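Local coordinates for protein Epf (Streptococcus pyogenes, PDB 4ES8) that acts as a cell-surface adhesin that binds to cells through an N-terminal domain containing a carbohydrate-binding module, at residues A[114-119]-A[176-181]; A[22-27]-A[208-213]; A[101-106]-A[188-193]; A[131-136]-A[148-153]; A[121-126]-A[169-174]. All blocks are in the same frame, centred on the assembly; numbering follows the deposited sequence. Where two conformers were deposited one is given.

Contact 1 of 5, residues A[114-119]-A[176-181]; sequences YKITFE and ISFRTL
The amide of Ile-116 gives the shortest polar bond between the two strands, its N lying 2.7 Å from Ile-176 O and almost straight at 167°. Ile-176 N returns the bond to Ile-116 O, and Tyr-114 and Phe-178 form a second such pair, with Tyr-114 N 2.9 Å from Phe-178 O. Between these hydrogen-bonded pairs, Lys-115 and Ser-177 face each other as a non-hydrogen-bonded pair and turn to the more polar face of the sheet. The strands are antiparallel neighbours inside one sheet of a beta-sandwich, a fold common among carbohydrate-binding modules. Hydrophobic residues suit the other, buried face: Ile-116 CD1 reaches Phe-178 CE1 at 3.6 Å, and Tyr-114 CB makes an off-centre CH-pi contact with the same ring. Phe-118 sets CG between its own N and carbonyl carbon (chi1 60°), presenting a ring edge to Ile-176 CD1, modelled in two conformers. Beyond the ladder, Thr-180 CG2 packs 3.6 Å from Tyr-114 CE2, while Tyr-114 OH bonds to Ile-109 N.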
# COMPACT_ATOMS: atom_id res chain seq x y z
N TYR A 114 0.10 1.62 4.44
CA TYR A 114 0.69 2.39 3.35
C TYR A 114 0.17 3.81 3.33
O TYR A 114 -0.93 4.08 3.84
CB TYR A 114 0.41 1.70 2.00
CG TYR A 114 1.11 0.36 1.90
CD1 TYR A 114 2.43 0.28 1.47
CD2 TYR A 114 0.48 -0.81 2.31
CE1 TYR A 114 3.11 -0.95 1.43
CE2 TYR A 114 1.14 -2.04 2.28
CZ TYR A 114 2.46 -2.10 1.85
OH TYR A 114 3.10 -3.32 1.82
N LYS A 115 0.98 4.70 2.76
CA LYS A 115 0.66 6.12 2.62
C LYS A 115 0.82 6.52 1.17
O LYS A 115 1.94 6.49 0.66
CB LYS A 115 1.56 6.99 3.52
CG LYS A 115 1.36 8.50 3.34
CD LYS A 115 2.48 9.31 4.01
CE LYS A 115 2.17 10.79 3.98
NZ LYS A 115 3.24 11.60 4.64
N ILE A 116 -0.29 6.87 0.53
CA ILE A 116 -0.30 7.35 -0.85
C ILE A 116 -0.34 8.87 -0.81
O ILE A 116 -1.11 9.45 -0.02
CB ILE A 116 -1.54 6.81 -1.61
CG1 ILE A 116 -1.47 5.31 -1.85
CG2 ILE A 116 -1.80 7.59 -2.91
CD1 ILE A 116 -2.82 4.73 -2.40
N THR A 117 0.45 9.52 -1.68
CA THR A 117 0.41 10.97 -1.82
C THR A 117 0.33 11.28 -3.29
O THR A 117 0.88 10.55 -4.11
CB THR A 117 1.61 11.65 -1.16
OG1 THR A 117 2.83 11.12 -1.70
CG2 THR A 117 1.61 11.50 0.36
N PHE A 118 -0.37 12.36 -3.64
CA PHE A 118 -0.44 12.82 -5.03
C PHE A 118 -0.94 14.22 -5.05
O PHE A 118 -1.35 14.73 -4.00
CB PHE A 118 -1.33 11.91 -5.92
CG PHE A 118 -2.78 11.79 -5.46
CD1 PHE A 118 -3.13 10.91 -4.45
CD2 PHE A 118 -3.77 12.56 -6.05
CE1 PHE A 118 -4.47 10.81 -4.04
CE2 PHE A 118 -5.10 12.48 -5.62
CZ PHE A 118 -5.45 11.60 -4.62
N GLU A 119 -0.94 14.84 -6.23
CA GLU A 119 -1.50 16.17 -6.35
C GLU A 119 -2.81 16.09 -7.11
O GLU A 119 -2.85 15.51 -8.20
CB GLU A 119 -0.54 17.10 -7.11
CG GLU A 119 0.79 17.30 -6.40
CD GLU A 119 1.68 18.28 -7.13
OE1 GLU A 119 1.27 19.46 -7.29
OE2 GLU A 119 2.81 17.89 -7.48
N ILE A 176 -3.53 9.71 1.41
CA ILE A 176 -4.47 8.62 1.68
C ILE A 176 -3.72 7.51 2.36
O ILE A 176 -2.68 7.10 1.85
CB ILE A 176 -5.18 8.11 0.40
CG1 ILE A 176 -5.93 9.25 -0.32
CG2 ILE A 176 -6.11 6.91 0.72
CD1 ILE A 176 -6.53 8.88 -1.70
N SER A 177 -4.22 7.04 3.51
CA SER A 177 -3.55 5.94 4.19
C SER A 177 -4.51 4.76 4.25
O SER A 177 -5.73 4.95 4.23
CB SER A 177 -3.08 6.35 5.59
OG SER A 177 -4.15 6.78 6.41
N PHE A 178 -3.97 3.53 4.28
CA PHE A 178 -4.80 2.34 4.34
C PHE A 178 -3.95 1.18 4.78
O PHE A 178 -2.72 1.23 4.72
CB PHE A 178 -5.48 2.02 2.99
CG PHE A 178 -4.52 1.61 1.90
CD1 PHE A 178 -3.77 2.56 1.21
CD2 PHE A 178 -4.35 0.27 1.58
CE1 PHE A 178 -2.87 2.18 0.21
CE2 PHE A 178 -3.45 -0.11 0.57
CZ PHE A 178 -2.72 0.84 -0.11
N ARG A 179 -4.63 0.11 5.18
CA ARG A 179 -3.98 -1.16 5.53
C ARG A 179 -4.40 -2.22 4.52
O ARG A 179 -5.59 -2.32 4.19
CB ARG A 179 -4.40 -1.59 6.96
CG ARG A 179 -3.83 -2.94 7.38
CD ARG A 179 -4.05 -3.18 8.88
NE ARG A 179 -3.08 -2.38 9.64
CZ ARG A 179 -2.99 -2.35 10.97
NH1 ARG A 179 -3.82 -3.06 11.72
NH2 ARG A 179 -2.05 -1.62 11.56
N THR A 180 -3.44 -3.03 4.02
CA THR A 180 -3.83 -4.08 3.07
C THR A 180 -4.48 -5.31 3.74
O THR A 180 -4.10 -5.71 4.86
CB THR A 180 -2.61 -4.57 2.33
OG1 THR A 180 -1.62 -4.97 3.30
CG2 THR A 180 -2.06 -3.51 1.37
N LEU A 181 -5.42 -5.93 3.01
CA LEU A 181 -6.07 -7.18 3.44
C LEU A 181 -5.47 -8.38 2.70
O LEU A 181 -5.73 -9.54 3.08
CB LEU A 181 -7.60 -7.11 3.20
CG LEU A 181 -8.31 -6.05 4.04
CD1 LEU A 181 -9.78 -5.94 3.68
CD2 LEU A 181 -8.13 -6.28 5.57

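Contact 2 of 5, residues A[22-27]-A[208-213]; sequences PDDLMN and NLKIID
Asp-24 and Ile-211 share the central polar link: in the Asp-24 conformer described here, one of two modelled, OD1 accepts from Ile-211 N at 3.1 Å. The same oxygen takes Met-26 N at 3.0 Å, and the two amides come from opposite faces of the carboxylate, 40° and 56° out of its plane. Aspartate suits the site because its short side chain, with CG anti to the backbone N (chi1 172°), offers an acceptor where a neighbouring strand would bring a carbonyl. The carbonyl of Ile-211 is satisfied in turn by Leu-25 N, 2.8 Å from Ile-211 O. Further along, a water donates to Asp-23 O and accepts from Asp-213 N, its O 2.9 Å from that N, so it links the two backbones. Thr-215 and His-112 hold the Asp-213 carboxylate. Apolar contacts flank the polar link: Leu-25 CB rests 3.8 Å from Ile-211 CG2, Met-26 SD (one of two conformers) 3.6 Å from the same methyl, and Pro-22 CG 3.8 Å from Ile-212 CD1. The grip of Asp-24 OD1 on the amide two residues ahead is an Asx turn, joining strand 202-213 to a segment that goes on to pair with strand 97-105 of the other sheet.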
# COMPACT_ATOMS: atom_id res chain seq x y z
N PRO A 22 11.99 4.94 2.95
CA PRO A 22 11.27 3.79 2.36
C PRO A 22 11.18 3.91 0.85
O PRO A 22 11.11 5.02 0.32
CB PRO A 22 9.88 3.86 3.01
CG PRO A 22 9.73 5.29 3.42
CD PRO A 22 11.10 5.80 3.75
N ASP A 23 11.17 2.76 0.17
CA ASP A 23 11.05 2.74 -1.29
C ASP A 23 9.69 3.24 -1.76
O ASP A 23 8.66 2.98 -1.11
CB ASP A 23 11.17 1.28 -1.78
CG ASP A 23 12.54 0.64 -1.65
OD1 ASP A 23 13.51 1.36 -1.40
OD2 ASP A 23 12.62 -0.59 -1.80
N ASP A 24 9.68 3.94 -2.90
CA ASP A 24 8.39 4.33 -3.51
C ASP A 24 7.88 3.07 -4.18
O ASP A 24 8.63 2.42 -4.93
CB ASP A 24 8.54 5.49 -4.51
CG ASP A 24 7.31 5.86 -5.35
OD1 ASP A 24 6.19 5.39 -5.03
OD2 ASP A 24 7.47 6.65 -6.30
N LEU A 25 6.62 2.70 -3.92
CA LEU A 25 6.09 1.47 -4.48
C LEU A 25 5.06 1.67 -5.58
O LEU A 25 4.31 0.72 -5.90
CB LEU A 25 5.49 0.61 -3.35
CG LEU A 25 6.47 0.26 -2.23
CD1 LEU A 25 5.72 -0.44 -1.06
CD2 LEU A 25 7.66 -0.60 -2.76
N MET A 26 5.03 2.86 -6.21
CA MET A 26 4.17 3.10 -7.36
C MET A 26 4.65 2.32 -8.55
O MET A 26 5.88 2.08 -8.65
CB MET A 26 4.22 4.58 -7.75
CG MET A 26 3.44 5.45 -6.86
SD MET A 26 1.69 5.00 -6.66
CE MET A 26 1.18 5.05 -8.23
N ASN A 27 3.77 1.95 -9.46
CA ASN A 27 4.17 1.33 -10.72
C ASN A 27 3.46 2.12 -11.81
O ASN A 27 2.45 1.65 -12.38
CB ASN A 27 3.93 -0.17 -10.79
CG ASN A 27 4.69 -0.79 -11.97
OD1 ASN A 27 5.49 -0.12 -12.65
ND2 ASN A 27 4.47 -2.08 -12.20
N ASN A 208 1.81 13.20 -10.03
CA ASN A 208 2.91 12.99 -9.06
C ASN A 208 2.50 12.04 -7.93
O ASN A 208 2.50 12.39 -6.74
CB ASN A 208 3.40 14.35 -8.55
CG ASN A 208 4.02 15.15 -9.67
OD1 ASN A 208 4.65 14.60 -10.60
ND2 ASN A 208 3.88 16.46 -9.61
N LEU A 209 2.16 10.83 -8.36
CA LEU A 209 1.67 9.77 -7.49
C LEU A 209 2.84 9.04 -6.81
O LEU A 209 3.84 8.71 -7.46
CB LEU A 209 0.81 8.79 -8.30
CG LEU A 209 -0.30 9.47 -9.12
CD1 LEU A 209 -0.22 9.12 -10.59
CD2 LEU A 209 -1.66 9.20 -8.56
N LYS A 210 2.72 8.82 -5.50
CA LYS A 210 3.74 8.11 -4.71
C LYS A 210 3.04 7.23 -3.70
O LYS A 210 1.93 7.56 -3.28
CB LYS A 210 4.67 9.10 -3.96
CG LYS A 210 5.64 9.90 -4.83
CD LYS A 210 6.40 10.93 -3.96
CE LYS A 210 7.01 12.00 -4.83
NZ LYS A 210 7.98 12.84 -4.08
N ILE A 211 3.69 6.13 -3.27
CA ILE A 211 3.17 5.31 -2.18
C ILE A 211 4.35 4.75 -1.41
O ILE A 211 5.30 4.26 -2.02
CB ILE A 211 2.17 4.21 -2.61
CG1 ILE A 211 1.63 3.42 -1.40
CG2 ILE A 211 2.77 3.27 -3.68
CD1 ILE A 211 0.60 2.30 -1.76
N ILE A 212 4.28 4.77 -0.08
CA ILE A 212 5.35 4.20 0.74
C ILE A 212 4.75 3.36 1.84
O ILE A 212 3.60 3.60 2.26
CB ILE A 212 6.27 5.28 1.36
CG1 ILE A 212 5.49 6.32 2.21
CG2 ILE A 212 7.10 5.96 0.24
CD1 ILE A 212 6.37 7.07 3.24
N ASP A 213 5.51 2.37 2.29
CA ASP A 213 5.13 1.56 3.42
C ASP A 213 5.36 2.39 4.69
O ASP A 213 6.44 2.97 4.84
CB ASP A 213 5.96 0.28 3.40
CG ASP A 213 5.49 -0.78 4.38
OD1 ASP A 213 5.17 -0.43 5.52
OD2 ASP A 213 5.45 -1.96 3.99
O HOH W 1 7.98 1.59 1.05

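Contact 3 of 5, residues A[101-106]-A[188-193]; sequences FKVNTK and LVLLSK
With CG anti to the carbonyl carbon and beside the backbone N (chi1 -81°), and the chain extended beyond it, Lys-102 lies beside Val-189, whose CG2 packs 3.9 Å from Lys-102 CE, the two side chains pointing the same way. The aliphatic part of the lysine thus serves as a hydrophobic neighbour, while its NZ is bonded to Ser-135 O. The other branch of Val-189, CG1, lies 3.6 Å from Phe-101 O. The backbones run antiparallel. Leu-190 N meets Phe-101 O at 2.9 Å and Phe-101 N returns the bond; Val-103 and Leu-188 make the second hydrogen-bonded pair. These are adjacent strands, 97-105 and 186-194, in the second sheet of the sandwich. Phe-101, Val-103, Leu-188 and Leu-190 project from the face opposite Lys-102, and bulky apolar residues suit that face because it packs against the other sheet: Phe-101 meets Ile-85 and Ala-87, and Leu-190 meets Phe-206. The side chains of Val-103 and Leu-190 cross obliquely, Val-103 CG2 lying 4.2 Å from Leu-190 CD1.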
# COMPACT_ATOMS: atom_id res chain seq x y z
N PHE A 101 -9.55 5.92 -13.40
CA PHE A 101 -8.23 5.37 -13.70
C PHE A 101 -7.75 4.48 -12.56
O PHE A 101 -8.08 4.72 -11.40
CB PHE A 101 -7.21 6.51 -13.88
CG PHE A 101 -7.62 7.46 -14.98
CD1 PHE A 101 -7.72 7.04 -16.30
CD2 PHE A 101 -7.87 8.80 -14.69
CE1 PHE A 101 -8.11 7.92 -17.30
CE2 PHE A 101 -8.25 9.68 -15.70
CZ PHE A 101 -8.35 9.25 -17.00
N LYS A 102 -6.94 3.47 -12.89
CA LYS A 102 -6.28 2.68 -11.87
C LYS A 102 -4.79 2.86 -12.07
O LYS A 102 -4.27 2.53 -13.15
CB LYS A 102 -6.67 1.19 -11.91
CG LYS A 102 -7.99 0.92 -11.21
CD LYS A 102 -8.27 -0.59 -11.13
CE LYS A 102 -9.28 -0.90 -10.07
NZ LYS A 102 -9.41 -2.38 -9.83
N VAL A 103 -4.12 3.40 -11.06
CA VAL A 103 -2.65 3.53 -11.08
C VAL A 103 -2.12 2.47 -10.14
O VAL A 103 -2.45 2.44 -8.94
CB VAL A 103 -2.18 4.94 -10.72
CG1 VAL A 103 -0.66 4.98 -10.74
CG2 VAL A 103 -2.73 5.95 -11.71
N ASN A 104 -1.40 1.51 -10.73
CA ASN A 104 -0.96 0.34 -9.99
C ASN A 104 0.21 0.58 -9.05
O ASN A 104 1.02 1.49 -9.26
CB ASN A 104 -0.56 -0.78 -10.95
CG ASN A 104 -1.74 -1.52 -11.54
OD1 ASN A 104 -2.91 -1.26 -11.22
ND2 ASN A 104 -1.45 -2.46 -12.44
N THR A 105 0.26 -0.22 -7.99
CA THR A 105 1.40 -0.29 -7.10
C THR A 105 2.22 -1.53 -7.44
O THR A 105 1.74 -2.44 -8.15
CB THR A 105 0.96 -0.38 -5.61
OG1 THR A 105 0.45 -1.70 -5.35
CG2 THR A 105 -0.11 0.68 -5.24
N LYS A 106 3.42 -1.61 -6.87
CA LYS A 106 4.17 -2.85 -6.89
C LYS A 106 3.49 -3.82 -5.88
O LYS A 106 2.50 -3.45 -5.21
CB LYS A 106 5.64 -2.60 -6.49
CG LYS A 106 6.38 -1.58 -7.37
CD LYS A 106 6.69 -2.09 -8.76
CE LYS A 106 7.43 -1.06 -9.60
NZ LYS A 106 8.80 -0.76 -9.06
N LEU A 188 -4.42 2.64 -6.82
CA LEU A 188 -5.11 3.85 -6.43
C LEU A 188 -6.13 4.08 -7.53
O LEU A 188 -5.75 4.15 -8.71
CB LEU A 188 -4.15 5.05 -6.29
CG LEU A 188 -4.86 6.42 -6.12
CD1 LEU A 188 -5.65 6.51 -4.80
CD2 LEU A 188 -3.85 7.55 -6.12
N VAL A 189 -7.41 4.17 -7.17
CA VAL A 189 -8.48 4.42 -8.13
C VAL A 189 -8.84 5.89 -8.10
O VAL A 189 -9.22 6.42 -7.05
CB VAL A 189 -9.73 3.53 -7.90
CG1 VAL A 189 -10.62 3.54 -9.15
CG2 VAL A 189 -9.32 2.10 -7.57
N LEU A 190 -8.66 6.55 -9.25
CA LEU A 190 -8.91 8.00 -9.38
C LEU A 190 -10.18 8.18 -10.18
O LEU A 190 -10.17 7.96 -11.41
CB LEU A 190 -7.72 8.67 -10.08
CG LEU A 190 -6.42 8.58 -9.27
CD1 LEU A 190 -5.24 8.91 -10.15
CD2 LEU A 190 -6.45 9.50 -8.04
N LEU A 191 -11.30 8.49 -9.50
CA LEU A 191 -12.60 8.56 -10.15
C LEU A 191 -13.10 9.96 -10.30
O LEU A 191 -12.93 10.79 -9.40
CB LEU A 191 -13.66 7.74 -9.37
CG LEU A 191 -13.27 6.30 -9.02
CD1 LEU A 191 -12.79 6.22 -7.58
CD2 LEU A 191 -14.45 5.35 -9.21
N SER A 192 -13.78 10.21 -11.43
CA SER A 192 -14.44 11.51 -11.62
C SER A 192 -15.75 11.29 -12.32
O SER A 192 -15.99 10.23 -12.90
CB SER A 192 -13.55 12.48 -12.40
OG SER A 192 -13.19 12.00 -13.68
N LYS A 193 -16.64 12.28 -12.24
CA LYS A 193 -17.91 12.14 -12.92
C LYS A 193 -18.52 13.49 -13.22
O LYS A 193 -18.16 14.49 -12.60
CB LYS A 193 -18.87 11.25 -12.12
CG LYS A 193 -19.56 11.90 -10.95
CD LYS A 193 -20.72 11.01 -10.47
CE LYS A 193 -21.25 11.37 -9.13
NZ LYS A 193 -22.26 10.38 -8.66

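Contact 4 of 5, residues A[131-136]-A[148-153]; sequences YRIGSA and SDESKY
The extended strand 131-135 is approached by a 3-10 segment (148-149) and a short, weakly bonded helical turn about 150-153, the backbones coming nearest where Gly-134 CA lies 5.2 Å from Glu-150 CA. Glu-150 reaches across with CG anti to its own backbone N (chi1 -179°) and the chain extended beyond, long enough to bring both carboxylate oxygens to the strand. Glu-150 OE2 accepts from Ile-133 N at 2.9 Å, and Gln-164 NE2 binds that oxygen too. Glu-150 OE1 takes Arg-132 NH1 at 3.0 Å in a salt bridge, met on the syn side. The oxygen lies almost in the guanidinium plane, yet the two flat groups are turned 57° against each other; NH1 engages OE1 of the pair, while OE2 goes to Ile-133 N. Arg-132 NE pairs with a second acid, Asp-130, which probably helps to fix the guanidinium's rotation. At the other end, Tyr-153, in one of two modelled conformers, spreads its ring over the backbone of Ser-135, whose N sits 3.5 Å above the ring plane toward the rim. Ser-135 CB makes a CH-pi contact 4.0 Å from the centroid, and Lys-152 CB covers the opposite face. The small serine allows this close approach. Strand 127-135 bonds on one edge to strand 186-194 through Arg-132 and Gly-134, while Glu-150 serves the other edge, and the helical turn leads directly into strand 154-159 of the facing sheet.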
# COMPACT_ATOMS: atom_id res chain seq x y z
N TYR A 131 -11.73 9.07 -4.54
CA TYR A 131 -10.45 8.34 -4.44
C TYR A 131 -10.72 7.03 -3.72
O TYR A 131 -11.27 7.04 -2.62
CB TYR A 131 -9.38 9.12 -3.66
CG TYR A 131 -9.19 10.58 -4.03
CD1 TYR A 131 -9.00 10.97 -5.35
CD2 TYR A 131 -9.09 11.55 -3.04
CE1 TYR A 131 -8.75 12.31 -5.68
CE2 TYR A 131 -8.83 12.88 -3.35
CZ TYR A 131 -8.67 13.26 -4.67
OH TYR A 131 -8.45 14.58 -4.98
N ARG A 132 -10.33 5.92 -4.32
CA ARG A 132 -10.55 4.63 -3.70
C ARG A 132 -9.33 3.76 -3.82
O ARG A 132 -8.46 4.05 -4.63
CB ARG A 132 -11.72 3.91 -4.39
CG ARG A 132 -13.10 4.57 -4.23
CD ARG A 132 -13.76 4.24 -2.91
NE ARG A 132 -14.96 5.07 -2.74
CZ ARG A 132 -15.71 5.05 -1.66
NH1 ARG A 132 -15.38 4.28 -0.62
NH2 ARG A 132 -16.79 5.83 -1.57
N ILE A 133 -9.30 2.66 -3.05
CA ILE A 133 -8.29 1.62 -3.22
C ILE A 133 -8.98 0.48 -3.97
O ILE A 133 -10.16 0.21 -3.72
CB ILE A 133 -7.68 1.14 -1.88
CG1 ILE A 133 -7.18 2.34 -1.03
CG2 ILE A 133 -6.55 0.11 -2.11
CD1 ILE A 133 -6.14 3.23 -1.69
N GLY A 134 -8.25 -0.17 -4.86
CA GLY A 134 -8.85 -1.30 -5.56
C GLY A 134 -7.82 -2.36 -5.92
O GLY A 134 -6.64 -2.23 -5.61
N SER A 135 -8.30 -3.40 -6.62
CA SER A 135 -7.37 -4.39 -7.16
C SER A 135 -6.47 -3.73 -8.21
O SER A 135 -6.84 -2.70 -8.79
CB SER A 135 -8.16 -5.50 -7.85
OG SER A 135 -9.01 -4.98 -8.86
N ALA A 136 -5.29 -4.32 -8.48
CA ALA A 136 -4.47 -3.77 -9.55
C ALA A 136 -5.16 -3.94 -10.88
O ALA A 136 -5.90 -4.92 -11.07
CB ALA A 136 -3.12 -4.49 -9.58
N SER A 148 -17.45 -0.59 -4.76
CA SER A 148 -17.76 -1.30 -3.51
C SER A 148 -16.83 -2.51 -3.25
O SER A 148 -16.87 -3.06 -2.15
CB SER A 148 -19.22 -1.75 -3.51
OG SER A 148 -19.45 -2.69 -4.54
N ASP A 149 -15.95 -2.89 -4.22
CA ASP A 149 -14.97 -3.98 -3.99
C ASP A 149 -13.82 -3.49 -3.07
O ASP A 149 -12.98 -4.30 -2.67
CB ASP A 149 -14.34 -4.48 -5.31
CG ASP A 149 -15.26 -5.16 -6.33
OD1 ASP A 149 -16.30 -5.73 -5.91
OD2 ASP A 149 -14.91 -5.17 -7.54
N GLU A 150 -13.72 -2.17 -2.78
CA GLU A 150 -12.62 -1.64 -1.97
C GLU A 150 -12.41 -2.42 -0.69
O GLU A 150 -11.26 -2.69 -0.33
CB GLU A 150 -12.91 -0.18 -1.63
CG GLU A 150 -11.83 0.51 -0.80
CD GLU A 150 -12.15 1.97 -0.56
OE1 GLU A 150 -13.24 2.26 -0.01
OE2 GLU A 150 -11.30 2.82 -0.93
N SER A 151 -13.50 -2.79 0.01
CA SER A 151 -13.37 -3.46 1.29
C SER A 151 -12.81 -4.89 1.20
O SER A 151 -12.55 -5.50 2.24
CB SER A 151 -14.68 -3.44 2.06
OG SER A 151 -15.66 -4.16 1.33
N LYS A 152 -12.63 -5.42 -0.02
CA LYS A 152 -11.97 -6.71 -0.21
C LYS A 152 -10.45 -6.56 -0.19
O LYS A 152 -9.74 -7.54 0.05
CB LYS A 152 -12.35 -7.32 -1.58
CG LYS A 152 -13.81 -7.69 -1.77
CD LYS A 152 -14.01 -8.14 -3.21
CE LYS A 152 -15.46 -8.38 -3.57
NZ LYS A 152 -15.61 -8.78 -4.99
N TYR A 153 -9.94 -5.32 -0.47
CA TYR A 153 -8.49 -5.10 -0.62
C TYR A 153 -7.86 -4.24 0.46
O TYR A 153 -6.67 -4.40 0.74
CB TYR A 153 -8.20 -4.46 -1.99
CG TYR A 153 -8.94 -5.15 -3.12
CD1 TYR A 153 -8.58 -6.43 -3.54
CD2 TYR A 153 -10.02 -4.54 -3.74
CE1 TYR A 153 -9.27 -7.07 -4.57
CE2 TYR A 153 -10.72 -5.18 -4.76
CZ TYR A 153 -10.35 -6.45 -5.17
OH TYR A 153 -11.03 -7.08 -6.19

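Contact 5 of 5, residues A[121-126]-A[169-174]; sequences GQIASG and REQGDK
Where the antiparallel pair of strands 113-123 and 172-180 comes apart toward the surface, the side chain of Gln-171 continues the contact that the backbones give up. Its OE1 accepts from Ile-123 N at 3.0 Å, the N-H pointing to it at 154°. The donor stands well above the amide's carbonyl plane, 67° out of it, so the bond is not aimed at a lone pair. Glutamine is long enough for the task: CG lies beside the backbone N (chi1 -63°), and the extended chain passes over the facing strand. On the way Gln-171 CG rests 3.4 Å from Gly-121 O, and its amide lies against Gln-122, with NE2 3.5 Å from Gln-122 CA. Ile-123 contributes the apolar part, its CD1 reaching Arg-169 O at 3.5 Å and the arginine's CB at 4.2 Å. The far end of Arg-169 turns elsewhere, to a salt bridge with Glu-162 and a cation-pi contact with Tyr-131. Lys-174 NZ bonds back to Glu-170 O, linking the loop to the start of the strand, and also pairs with Glu-162. Gly-172, at backbone angles where a beta carbon would strike the carbonyl O of Gln-171, opens strand 172-180 and bonds through its backbone to Gln-120. Here a side-chain amide takes over from the backbone ladder where strand 172-180 begins, at the margin of a sandwich sheet.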
# COMPACT_ATOMS: atom_id res chain seq x y z
N GLY A 121 -4.81 17.92 -9.40
CA GLY A 121 -4.69 19.04 -10.33
C GLY A 121 -6.06 19.63 -10.62
O GLY A 121 -7.02 19.43 -9.85
N GLN A 122 -6.17 20.35 -11.74
CA GLN A 122 -7.40 21.04 -12.12
C GLN A 122 -8.62 20.14 -12.05
O GLN A 122 -8.55 18.97 -12.43
CB GLN A 122 -7.29 21.62 -13.55
CG GLN A 122 -7.18 20.55 -14.65
CD GLN A 122 -6.77 21.21 -15.92
OE1 GLN A 122 -7.58 21.83 -16.62
NE2 GLN A 122 -5.47 21.14 -16.21
N ILE A 123 -9.72 20.69 -11.55
CA ILE A 123 -11.02 20.04 -11.54
C ILE A 123 -11.96 21.01 -12.22
O ILE A 123 -12.32 22.05 -11.62
CB ILE A 123 -11.56 19.63 -10.15
CG1 ILE A 123 -10.58 18.69 -9.41
CG2 ILE A 123 -12.96 18.95 -10.33
CD1 ILE A 123 -10.93 18.55 -7.89
N ALA A 124 -12.43 20.67 -13.42
CA ALA A 124 -13.37 21.57 -14.10
C ALA A 124 -14.68 21.75 -13.31
O ALA A 124 -15.10 20.84 -12.58
CB ALA A 124 -13.72 21.00 -15.47
N SER A 125 -15.33 22.91 -13.48
CA SER A 125 -16.64 23.10 -12.90
C SER A 125 -17.58 22.01 -13.46
O SER A 125 -17.59 21.77 -14.68
CB SER A 125 -17.14 24.50 -13.24
OG SER A 125 -18.42 24.70 -12.68
N GLY A 126 -18.30 21.34 -12.57
CA GLY A 126 -19.21 20.26 -12.98
C GLY A 126 -18.64 18.88 -12.74
O GLY A 126 -19.37 17.90 -12.83
N ARG A 169 -13.63 18.95 -4.57
CA ARG A 169 -12.48 18.94 -3.69
C ARG A 169 -11.58 20.12 -3.95
O ARG A 169 -11.52 20.61 -5.09
CB ARG A 169 -11.65 17.63 -3.88
CG ARG A 169 -12.46 16.37 -3.61
CD ARG A 169 -11.65 15.09 -3.75
NE ARG A 169 -12.59 13.97 -3.64
CZ ARG A 169 -12.96 13.42 -2.49
NH1 ARG A 169 -12.34 13.73 -1.35
NH2 ARG A 169 -13.91 12.48 -2.47
N GLU A 170 -10.82 20.53 -2.93
CA GLU A 170 -9.78 21.52 -3.16
C GLU A 170 -8.71 20.91 -4.06
O GLU A 170 -8.45 19.69 -3.99
CB GLU A 170 -9.09 21.93 -1.85
CG GLU A 170 -9.91 22.55 -0.76
CD GLU A 170 -8.97 22.94 0.36
OE1 GLU A 170 -8.99 24.13 0.75
OE2 GLU A 170 -8.12 22.11 0.76
N GLN A 171 -8.06 21.73 -4.84
CA GLN A 171 -6.90 21.30 -5.61
C GLN A 171 -5.67 21.43 -4.73
O GLN A 171 -5.57 22.38 -3.96
CB GLN A 171 -6.75 22.13 -6.89
CG GLN A 171 -7.95 21.95 -7.81
CD GLN A 171 -7.97 22.79 -9.07
OE1 GLN A 171 -9.04 22.97 -9.67
NE2 GLN A 171 -6.81 23.31 -9.51
N GLY A 172 -4.76 20.49 -4.83
CA GLY A 172 -3.55 20.51 -4.02
C GLY A 172 -3.12 19.12 -3.61
O GLY A 172 -3.61 18.12 -4.14
N ASP A 173 -2.19 19.06 -2.67
CA ASP A 173 -1.64 17.79 -2.20
C ASP A 173 -2.67 16.98 -1.44
O ASP A 173 -3.37 17.52 -0.56
CB ASP A 173 -0.42 18.05 -1.30
CG ASP A 173 0.78 18.68 -1.97
OD1 ASP A 173 0.77 18.80 -3.23
OD2 ASP A 173 1.76 19.03 -1.25
N LYS A 174 -2.72 15.68 -1.73
CA LYS A 174 -3.59 14.75 -1.04
C LYS A 174 -2.79 13.65 -0.37
O LYS A 174 -1.72 13.25 -0.88
CB LYS A 174 -4.57 14.10 -2.05
CG LYS A 174 -5.45 15.11 -2.81
CD LYS A 174 -6.34 15.98 -1.90
CE LYS A 174 -7.08 16.97 -2.75
NZ LYS A 174 -7.77 17.99 -1.90

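Along the chain the five contacts are concentric: contact 2 encloses contact 3, then come contact 1, contact 5 and, innermost, contact 4. Contacts 1 and 5 share strands 113-123 and 172-180, their centres about 19 Å apart. Contact 2, its centre about 9 Å from that of contact 1, uses the neighbouring strand 202-213 of the same sheet and, through strand 26-27, reaches the other sheet as well. Contact 3 lies in that opposing sheet, with contact 4 on the adjacent strand 127-135, centres about 10 Å apart. Leu-188 packs on Ile-116 and Phe-118, joining contacts 1 and 3 across the core. Early and late parts of this domain are thereby closed into one sandwich, consistent with a carbohydrate-binding module in the adhesin.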